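Local coordinates for protein alkaline phosphatase (Antarctic bacterium, PDB 2W5W) that probably hydrolyses phosphate monoesters as an alkaline phosphatase, with a three-metal centre occupied here by zinc ions, at residues 38-43 and 294-299; 43-48 and 256-261; 135-140 and 252-257. The protein carries 1 engineered substitution. All coordinates share one frame; numbering follows the deposited sequence.

Interaction 1 (38-43 and 294-299). With ZN (zinc ion), chain H; ZN (zinc ion), chain G.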
loop_
_atom_site.group_PDB
_atom_site.type_symbol
_atom_site.label_atom_id
_atom_site.label_comp_id
_atom_site.label_asym_id
_atom_site.label_seq_id
_atom_site.Cartn_x
_atom_site.Cartn_y
_atom_site.Cartn_z
ATOM N N ILE B 38 -16.382 13.004 -5.281
ATOM C CA ILE B 38 -15.309 13.223 -6.257
ATOM C C ILE B 38 -14.407 11.988 -6.248
ATOM O O ILE B 38 -13.863 11.615 -5.209
ATOM C CB ILE B 38 -14.485 14.455 -5.893
ATOM C CG1 ILE B 38 -15.379 15.705 -5.864
ATOM C CG2 ILE B 38 -13.318 14.624 -6.863
ATOM C CD1 ILE B 38 -14.697 16.960 -5.254
ATOM N N LEU B 39 -14.277 11.344 -7.403
ATOM C CA LEU B 39 -13.435 10.162 -7.557
ATOM C C LEU B 39 -12.209 10.538 -8.384
ATOM O O LEU B 39 -12.338 10.871 -9.564
ATOM C CB LEU B 39 -14.234 9.047 -8.238
ATOM C CG LEU B 39 -13.485 7.770 -8.618
ATOM C CD1 LEU B 39 -12.835 7.132 -7.377
ATOM C CD2 LEU B 39 -14.436 6.796 -9.291
ATOM N N LEU B 40 -11.029 10.532 -7.762
ATOM C CA LEU B 40 -9.796 10.854 -8.484
ATOM C C LEU B 40 -9.049 9.558 -8.746
ATOM O O LEU B 40 -8.792 8.786 -7.830
ATOM C CB LEU B 40 -8.926 11.810 -7.660
ATOM C CG LEU B 40 -9.629 13.115 -7.296
ATOM C CD1 LEU B 40 -8.881 13.854 -6.207
ATOM C CD2 LEU B 40 -9.760 13.971 -8.515
ATOM N N ILE B 41 -8.714 9.320 -10.007
ATOM C CA ILE B 41 -8.032 8.106 -10.408
ATOM C C ILE B 41 -6.653 8.433 -10.964
ATOM O O ILE B 41 -6.514 9.177 -11.937
ATOM C CB ILE B 41 -8.831 7.361 -11.497
ATOM C CG1 ILE B 41 -10.231 7.003 -10.982
ATOM C CG2 ILE B 41 -8.075 6.130 -11.958
ATOM C CD1 ILE B 41 -11.090 6.290 -12.032
ATOM N N SER B 42 -5.633 7.851 -10.345
ATOM C CA SER B 42 -4.274 7.963 -10.836
ATOM C C SER B 42 -3.976 6.711 -11.645
ATOM O O SER B 42 -3.754 5.640 -11.075
ATOM C CB SER B 42 -3.299 8.071 -9.665
ATOM O OG SER B 42 -3.601 7.127 -8.630
ATOM N N ASP B 43 -3.956 6.842 -12.965
ATOM C CA ASP B 43 -3.775 5.672 -13.820
ATOM C C ASP B 43 -2.351 5.137 -13.661
ATOM O O ASP B 43 -1.385 5.850 -13.914
ATOM C CB ASP B 43 -4.080 6.001 -15.293
ATOM C CG ASP B 43 -4.369 4.751 -16.108
ATOM O OD1 ASP B 43 -3.549 3.816 -16.062
ATOM O OD2 ASP B 43 -5.421 4.686 -16.763
ATOM N N THR B 294 -19.080 16.370 1.152
ATOM C CA THR B 294 -18.453 15.817 -0.047
ATOM C C THR B 294 -17.478 14.686 0.282
ATOM O O THR B 294 -16.581 14.845 1.122
ATOM C CB THR B 294 -17.689 16.931 -0.816
ATOM O OG1 THR B 294 -18.619 17.937 -1.236
ATOM C CG2 THR B 294 -16.988 16.359 -2.055
ATOM N N LEU B 295 -17.671 13.550 -0.384
ATOM C CA LEU B 295 -16.786 12.402 -0.232
ATOM C C LEU B 295 -15.751 12.443 -1.341
ATOM O O LEU B 295 -16.101 12.551 -2.520
ATOM C CB LEU B 295 -17.600 11.108 -0.318
ATOM C CG LEU B 295 -16.833 9.800 -0.534
ATOM C CD1 LEU B 295 -16.001 9.457 0.712
ATOM C CD2 LEU B 295 -17.789 8.670 -0.893
ATOM N N VAL B 296 -14.479 12.372 -0.970
ATOM C CA VAL B 296 -13.393 12.329 -1.945
ATOM C C VAL B 296 -12.743 10.961 -1.874
ATOM O O VAL B 296 -12.309 10.542 -0.808
ATOM C CB VAL B 296 -12.326 13.380 -1.629
ATOM C CG1 VAL B 296 -11.153 13.254 -2.610
ATOM C CG2 VAL B 296 -12.941 14.791 -1.633
ATOM N N ILE B 297 -12.693 10.266 -3.012
ATOM C CA ILE B 297 -12.060 8.946 -3.092
ATOM C C ILE B 297 -10.886 9.047 -4.068
ATOM O O ILE B 297 -11.037 9.572 -5.173
ATOM C CB ILE B 297 -13.050 7.881 -3.627
ATOM C CG1 ILE B 297 -14.283 7.796 -2.720
ATOM C CG2 ILE B 297 -12.361 6.499 -3.755
ATOM C CD1 ILE B 297 -15.531 7.269 -3.453
ATOM N N VAL B 298 -9.723 8.557 -3.655
ATOM C CA VAL B 298 -8.543 8.555 -4.528
ATOM C C VAL B 298 -8.084 7.127 -4.682
ATOM O O VAL B 298 -7.852 6.441 -3.687
ATOM C CB VAL B 298 -7.391 9.358 -3.919
ATOM C CG1 VAL B 298 -6.121 9.197 -4.758
ATOM C CG2 VAL B 298 -7.787 10.843 -3.784
ATOM N N THR B 299 -7.950 6.657 -5.915
ATOM C CA THR B 299 -7.378 5.324 -6.090
ATOM C C THR B 299 -6.726 5.214 -7.453
ATOM O O THR B 299 -6.611 6.209 -8.153
ATOM C CB THR B 299 -8.424 4.206 -5.854
ATOM O OG1 THR B 299 -7.752 2.943 -5.743
ATOM C CG2 THR B 299 -9.449 4.148 -6.983
HETATM ZN ZN ZN H . -6.322 6.079 -17.974
HETATM ZN ZN ZN G . -4.493 2.080 -16.435
HETATM O O HOH W 1 -4.469 6.688 -18.650
HETATM O O HOH W 2 -7.266 7.271 -19.555
HETATM O O HOH W 3 -6.283 4.685 -19.648
#

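Interaction 2 (43-48 and 256-261). With ZN (zinc ion), chain H; ZN (zinc ion), chain G; ZN (zinc ion), chain F.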
loop_
_atom_site.group_PDB
_atom_site.type_symbol
_atom_site.label_atom_id
_atom_site.label_comp_id
_atom_site.label_asym_id
_atom_site.label_seq_id
_atom_site.Cartn_x
_atom_site.Cartn_y
_atom_site.Cartn_z
ATOM N N ASP B 43 -3.956 6.842 -12.965
ATOM C CA ASP B 43 -3.775 5.672 -13.820
ATOM C C ASP B 43 -2.351 5.137 -13.661
ATOM O O ASP B 43 -1.385 5.850 -13.914
ATOM C CB ASP B 43 -4.080 6.001 -15.293
ATOM C CG ASP B 43 -4.369 4.751 -16.108
ATOM O OD1 ASP B 43 -3.549 3.816 -16.062
ATOM O OD2 ASP B 43 -5.421 4.686 -16.763
ATOM N N GLY B 44 -2.224 3.888 -13.224
ATOM C CA GLY B 44 -0.920 3.248 -13.175
ATOM C C GLY B 44 -0.114 3.524 -11.916
ATOM O O GLY B 44 1.063 3.148 -11.829
ATOM N N ALA B 45 -0.734 4.139 -10.915
ATOM C CA ALA B 45 0.006 4.428 -9.681
ATOM C C ALA B 45 -0.178 3.387 -8.576
ATOM O O ALA B 45 -1.225 3.337 -7.910
ATOM C CB ALA B 45 -0.333 5.823 -9.147
ATOM N N GLY B 46 0.846 2.573 -8.362
ATOM C CA GLY B 46 0.863 1.725 -7.181
ATOM C C GLY B 46 1.385 2.494 -5.976
ATOM O O GLY B 46 1.684 3.686 -6.057
ATOM N N LEU B 47 1.524 1.819 -4.847
ATOM C CA LEU B 47 2.037 2.504 -3.661
ATOM C C LEU B 47 3.472 3.047 -3.863
ATOM O O LEU B 47 3.825 4.097 -3.327
ATOM C CB LEU B 47 1.952 1.579 -2.445
ATOM C CG LEU B 47 2.399 2.129 -1.092
ATOM C CD1 LEU B 47 1.661 3.431 -0.735
ATOM C CD2 LEU B 47 2.144 1.041 -0.018
ATOM N N SER B 48 4.304 2.370 -4.654
ATOM C CA SER B 48 5.636 2.930 -4.928
ATOM C C SER B 48 5.570 4.274 -5.670
ATOM O O SER B 48 6.305 5.216 -5.348
ATOM C CB SER B 48 6.511 1.931 -5.698
ATOM O OG SER B 48 6.755 0.758 -4.925
ATOM N N SER B 256 -4.029 10.919 -15.874
ATOM C CA SER B 256 -3.961 9.882 -16.896
ATOM C C SER B 256 -2.549 9.445 -17.265
ATOM O O SER B 256 -2.331 8.291 -17.644
ATOM C CB SER B 256 -4.648 10.379 -18.182
ATOM O OG SER B 256 -5.914 10.963 -17.901
ATOM N N GLN B 257 -1.597 10.368 -17.205
ATOM C CA GLN B 257 -0.292 10.098 -17.805
ATOM C C GLN B 257 0.739 9.471 -16.875
ATOM O O GLN B 257 1.873 9.218 -17.284
ATOM C CB GLN B 257 0.266 11.361 -18.475
ATOM C CG GLN B 257 -0.654 11.864 -19.574
ATOM C CD GLN B 257 -0.038 12.968 -20.393
ATOM O OE1 GLN B 257 1.164 12.967 -20.654
ATOM N NE2 GLN B 257 -0.860 13.917 -20.812
ATOM N N ILE B 258 0.356 9.224 -15.624
ATOM C CA ILE B 258 1.255 8.541 -14.706
ATOM C C ILE B 258 1.608 7.184 -15.320
ATOM O O ILE B 258 2.768 6.756 -15.305
ATOM C CB ILE B 258 0.600 8.386 -13.328
ATOM C CG1 ILE B 258 0.338 9.773 -12.713
ATOM C CG2 ILE B 258 1.470 7.553 -12.413
ATOM C CD1 ILE B 258 -0.770 9.794 -11.638
ATOM N N ASP B 259 0.590 6.530 -15.877
ATOM C CA ASP B 259 0.723 5.232 -16.562
ATOM C C ASP B 259 1.741 5.304 -17.712
ATOM O O ASP B 259 2.558 4.404 -17.913
ATOM C CB ASP B 259 -0.664 4.805 -17.075
ATOM C CG ASP B 259 -0.653 3.461 -17.800
ATOM O OD1 ASP B 259 -0.369 2.433 -17.164
ATOM O OD2 ASP B 259 -0.949 3.422 -19.005
ATOM N N TRP B 260 1.700 6.385 -18.478
ATOM C CA TRP B 260 2.609 6.497 -19.618
ATOM C C TRP B 260 4.069 6.622 -19.170
ATOM O O TRP B 260 4.968 6.075 -19.806
ATOM C CB TRP B 260 2.177 7.643 -20.548
ATOM C CG TRP B 260 0.699 7.581 -20.914
ATOM C CD1 TRP B 260 -0.183 6.568 -20.633
ATOM C CD2 TRP B 260 -0.052 8.568 -21.642
ATOM N NE1 TRP B 260 -1.435 6.871 -21.131
ATOM C CE2 TRP B 260 -1.380 8.088 -21.752
ATOM C CE3 TRP B 260 0.270 9.804 -22.210
ATOM C CZ2 TRP B 260 -2.383 8.811 -22.409
ATOM C CZ3 TRP B 260 -0.728 10.517 -22.863
ATOM C CH2 TRP B 260 -2.036 10.018 -22.956
ATOM N N GLY B 261 4.307 7.326 -18.065
ATOM C CA GLY B 261 5.646 7.396 -17.515
ATOM C C GLY B 261 6.099 5.999 -17.111
ATOM O O GLY B 261 7.256 5.613 -17.326
HETATM ZN ZN ZN H . -6.322 6.079 -17.974
HETATM ZN ZN ZN G . -4.493 2.080 -16.435
HETATM ZN ZN ZN F . -1.081 1.249 -19.262
HETATM O O HOH W 4 3.244 4.373 -13.426
HETATM O O HOH W 1 -4.469 6.688 -18.650
HETATM O O HOH W 5 -2.106 1.320 -21.043
HETATM O O HOH W 2 -7.266 7.271 -19.555
HETATM O O HOH W 3 -6.283 4.685 -19.648
#

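Interaction 3 (135-140 and 252-257). Engineered in segment 135-140: Asp-135 (natural residue His). With ZN (zinc ion), chain H.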
loop_
_atom_site.group_PDB
_atom_site.type_symbol
_atom_site.label_atom_id
_atom_site.label_comp_id
_atom_site.label_asym_id
_atom_site.label_seq_id
_atom_site.Cartn_x
_atom_site.Cartn_y
_atom_site.Cartn_z
ATOM N N ASP B 135 -10.066 8.223 -24.053
ATOM C CA ASP B 135 -9.201 7.161 -23.513
ATOM C C ASP B 135 -9.981 6.286 -22.544
ATOM O O ASP B 135 -11.068 6.666 -22.092
ATOM C CB ASP B 135 -7.943 7.737 -22.847
ATOM C CG ASP B 135 -6.845 6.699 -22.672
ATOM O OD1 ASP B 135 -6.680 5.865 -23.584
ATOM O OD2 ASP B 135 -6.150 6.715 -21.626
ATOM N N ALA B 136 -9.432 5.113 -22.224
ATOM C CA ALA B 136 -10.201 4.063 -21.547
ATOM C C ALA B 136 -10.813 4.496 -20.213
ATOM O O ALA B 136 -11.949 4.145 -19.903
ATOM C CB ALA B 136 -9.315 2.815 -21.333
ATOM N N THR B 137 -10.049 5.228 -19.411
ATOM C CA THR B 137 -10.523 5.616 -18.090
ATOM C C THR B 137 -11.749 6.557 -18.123
ATOM O O THR B 137 -12.798 6.215 -17.574
ATOM C CB THR B 137 -9.387 6.179 -17.210
ATOM O OG1 THR B 137 -8.215 5.347 -17.329
ATOM C CG2 THR B 137 -9.840 6.221 -15.761
ATOM N N PRO B 138 -11.643 7.727 -18.788
ATOM C CA PRO B 138 -12.852 8.558 -18.862
ATOM C C PRO B 138 -13.993 7.864 -19.623
ATOM O O PRO B 138 -15.151 7.972 -19.237
ATOM C CB PRO B 138 -12.412 9.799 -19.662
ATOM C CG PRO B 138 -11.034 9.542 -20.144
ATOM C CD PRO B 138 -10.467 8.352 -19.416
ATOM N N ALA B 139 -13.665 7.159 -20.700
ATOM C CA ALA B 139 -14.699 6.547 -21.542
ATOM C C ALA B 139 -15.556 5.576 -20.740
ATOM O O ALA B 139 -16.751 5.441 -20.992
ATOM C CB ALA B 139 -14.070 5.821 -22.705
ATOM N N SER B 140 -14.945 4.889 -19.784
ATOM C CA SER B 140 -15.690 3.909 -18.993
ATOM C C SER B 140 -16.793 4.565 -18.171
ATOM O O SER B 140 -17.712 3.874 -17.715
ATOM C CB SER B 140 -14.762 3.117 -18.061
ATOM O OG SER B 140 -13.894 2.296 -18.822
ATOM N N MET B 252 -15.442 12.494 -11.843
ATOM C CA MET B 252 -14.275 11.613 -11.921
ATOM C C MET B 252 -13.201 12.432 -12.606
ATOM O O MET B 252 -13.403 12.923 -13.709
ATOM C CB MET B 252 -14.574 10.337 -12.720
ATOM C CG MET B 252 -13.444 9.289 -12.700
ATOM S SD MET B 252 -11.939 9.718 -13.600
ATOM C CE MET B 252 -12.470 9.452 -15.310
ATOM N N SER B 253 -12.068 12.608 -11.933
ATOM C CA SER B 253 -10.950 13.324 -12.513
ATOM C C SER B 253 -9.735 12.389 -12.524
ATOM O O SER B 253 -9.430 11.740 -11.522
ATOM C CB SER B 253 -10.680 14.619 -11.729
ATOM O OG SER B 253 -9.466 15.218 -12.131
ATOM N N GLU B 254 -9.062 12.305 -13.669
ATOM C CA GLU B 254 -7.981 11.340 -13.845
ATOM C C GLU B 254 -6.605 11.958 -14.101
ATOM O O GLU B 254 -6.445 12.790 -15.001
ATOM C CB GLU B 254 -8.299 10.386 -15.010
ATOM C CG GLU B 254 -7.327 9.200 -15.081
ATOM C CD GLU B 254 -7.229 8.597 -16.465
ATOM O OE1 GLU B 254 -7.721 9.223 -17.427
ATOM O OE2 GLU B 254 -6.645 7.498 -16.603
ATOM N N GLY B 255 -5.614 11.513 -13.327
ATOM C CA GLY B 255 -4.215 11.768 -13.625
ATOM C C GLY B 255 -3.771 10.678 -14.589
ATOM O O GLY B 255 -3.226 9.635 -14.187
ATOM N N SER B 256 -4.029 10.919 -15.874
ATOM C CA SER B 256 -3.961 9.882 -16.896
ATOM C C SER B 256 -2.549 9.445 -17.265
ATOM O O SER B 256 -2.331 8.291 -17.644
ATOM C CB SER B 256 -4.648 10.379 -18.182
ATOM O OG SER B 256 -5.914 10.963 -17.901
ATOM N N GLN B 257 -1.597 10.368 -17.205
ATOM C CA GLN B 257 -0.292 10.098 -17.805
ATOM C C GLN B 257 0.739 9.471 -16.875
ATOM O O GLN B 257 1.873 9.218 -17.284
ATOM C CB GLN B 257 0.266 11.361 -18.475
ATOM C CG GLN B 257 -0.654 11.864 -19.574
ATOM C CD GLN B 257 -0.038 12.968 -20.393
ATOM O OE1 GLN B 257 1.164 12.967 -20.654
ATOM N NE2 GLN B 257 -0.860 13.917 -20.812
HETATM ZN ZN ZN H . -6.322 6.079 -17.974
HETATM O O HOH W 1 -4.469 6.688 -18.650
HETATM O O HOH W 2 -7.266 7.271 -19.555
HETATM O O HOH W 3 -6.283 4.685 -19.648
#

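Interaction 1 (38-43 and 294-299)
Five backbone hydrogen bonds join Ile-38 to Ser-42 with Leu-295 to Thr-299. Ile-38 N gives to Leu-295 O and Ile-297 N returns to Ile-38 O, both at 2.8 Å; Leu-40 N gives to Ile-297 O and Thr-299 N to Leu-40 O, at 2.8 and 3.0 Å. Ser-42 N closes the row on Thr-299 O at 2.9 Å. The segment axes run 13° apart in the same N-to-C sense, so the pairing is parallel. Ser-42 OG also lies near Thr-299 O but hydrogen-bonds Ser-300 OG as well, and which of the two takes its proton is left open.

On the face carrying Leu-39 and Ile-297, CD1 of Leu-39 meets CG2 of Ile-297 at 3.7 Å; with CG turned anti to the backbone N (chi1 174°), Leu-39 reaches its partner although its CB points off the sheet. On the other face, Leu-40 CD1 leans against Val-298 CG2 at 4.0 Å, and Ile-38 CD1 meets Thr-294 CG2. Helix 267-291 packs on this second face, with Phe-277 against Leu-40 and Ala-288 against Val-296.

Strand 249-255 flanks strand 36-42 on its other edge; from it the chain runs through helices 258-263 and 267-291 into strand 294-299, a beta-alpha-beta crossover with strand 36-42 between its strands. Strand 36-42 leads into Asp-43, whose carboxylate binds two zinc ions, and this parallel centre of a mixed sheet is characteristic of the alkaline phosphatase fold.

Interaction 2 (43-48 and 256-261)
The carboxylates of Asp-43 and Asp-259 meet with their planes 46° apart in the metal centre of the alkaline phosphatase fold. OD1 of Asp-43 comes within 3.2 Å of CB of Asp-259. The Asp-43 group bridges two zinc ions, its OD1 2.0 Å from the ion of chain G and its OD2 2.0 Å from that of chain H. Asp-259 instead chelates a third zinc, of chain F, unevenly: its OD2 stands at 2.2 Å and its OD1 at 2.5 Å, while His-263 and His-337 add ligands. OD2 of Asp-259 also lies in plane at the edge of the Trp-260 ring, one face of which holds Ser-256 O and Gln-257 CG, both toward the rim.

Behind the carboxylates the backbones are close. Asp-43 O is 2.9 Å from Asp-259 N at the start of helix 258-263, but the poor angle argues against a hydrogen bond. Gly-44, at a positive phi of 85°, has no side chain to stand between the two segments, and its CA approaches Asp-259 CA to 4.3 Å. Water 4 lies within hydrogen-bonding distance of both Gly-44 O and Ile-258 O. Ala-45 adds an apolar touch: the CG2 branch of Ile-258 ends 4.1 Å from its CB.

Interaction 3 (135-140 and 252-257)
Metal coordination joins Thr-137 to Glu-254. The zinc ion of chain H takes OG1 of Thr-137 at 2.1 Å and OE2 of Glu-254 at 2.0 Å. Those two oxygens stand 2.8 Å apart, a closeness set by the shared metal and not counted as a hydrogen bond. Glu-254 extends from the end of strand 249-255, whereas Thr-137 reaches in from the first turn of helix 136-139.

Water-mediated contacts follow. Three waters bind the same zinc; water 2 donates to Glu-254 OE1 at 2.9 Å and lies beside Asp-135 OD2, though so close that this distance is doubtful. Water 3 is 2.8 Å from Asp-135 OD2 and can donate to it, though it has other acceptors in reach. Asp-135, an engineered residue where the natural protein has His, thus meets the metal through water.

A direct hydrogen bond fixes the non-coordinating oxygen: Ser-256 OG gives to Glu-254 OE1 at 2.6 Å from above the carboxylate plane, 75° out of it, and Ser-256 OG is held by Thr-130.

Apolar packing backs the site. Bent at chi2 and chi3 (-70° and -76°), Met-252 brings its CE to within 3.7 Å of Pro-138 CA. Pro-138 CD makes a van der Waals contact of 3.5 Å with Glu-254 OE1.

With Asp-43 as the sixth ligand, this set of three side chains and three waters is that of the magnesium site of alkaline phosphatases, filled here by zinc.

In the fold
Asp-43 ties the three contacts together: it follows strand 36-42 of interaction 1, opens interaction 2 and shares the chain H zinc with interaction 3. Its OD2 lies 2.9 Å from Thr-137 OG1; it is also 3.1 Å from Glu-254 OE2, a closeness of two carboxylates that the shared zinc probably offsets. Strands 36-42 and 249-255 are sheet neighbours, and Ile-41 N to Ser-253 O and Ile-41 O to Gly-255 N, both 2.9 Å, probably hydrogen bond interaction 1 to interaction 3. Ser-42 CB meets Ile-258 CD1 at 3.6 Å, packing interaction 1 on interaction 2. With centres 11 to 14 Å apart, the contacts together place all three zinc ions beyond the C-terminal ends of the central parallel strands.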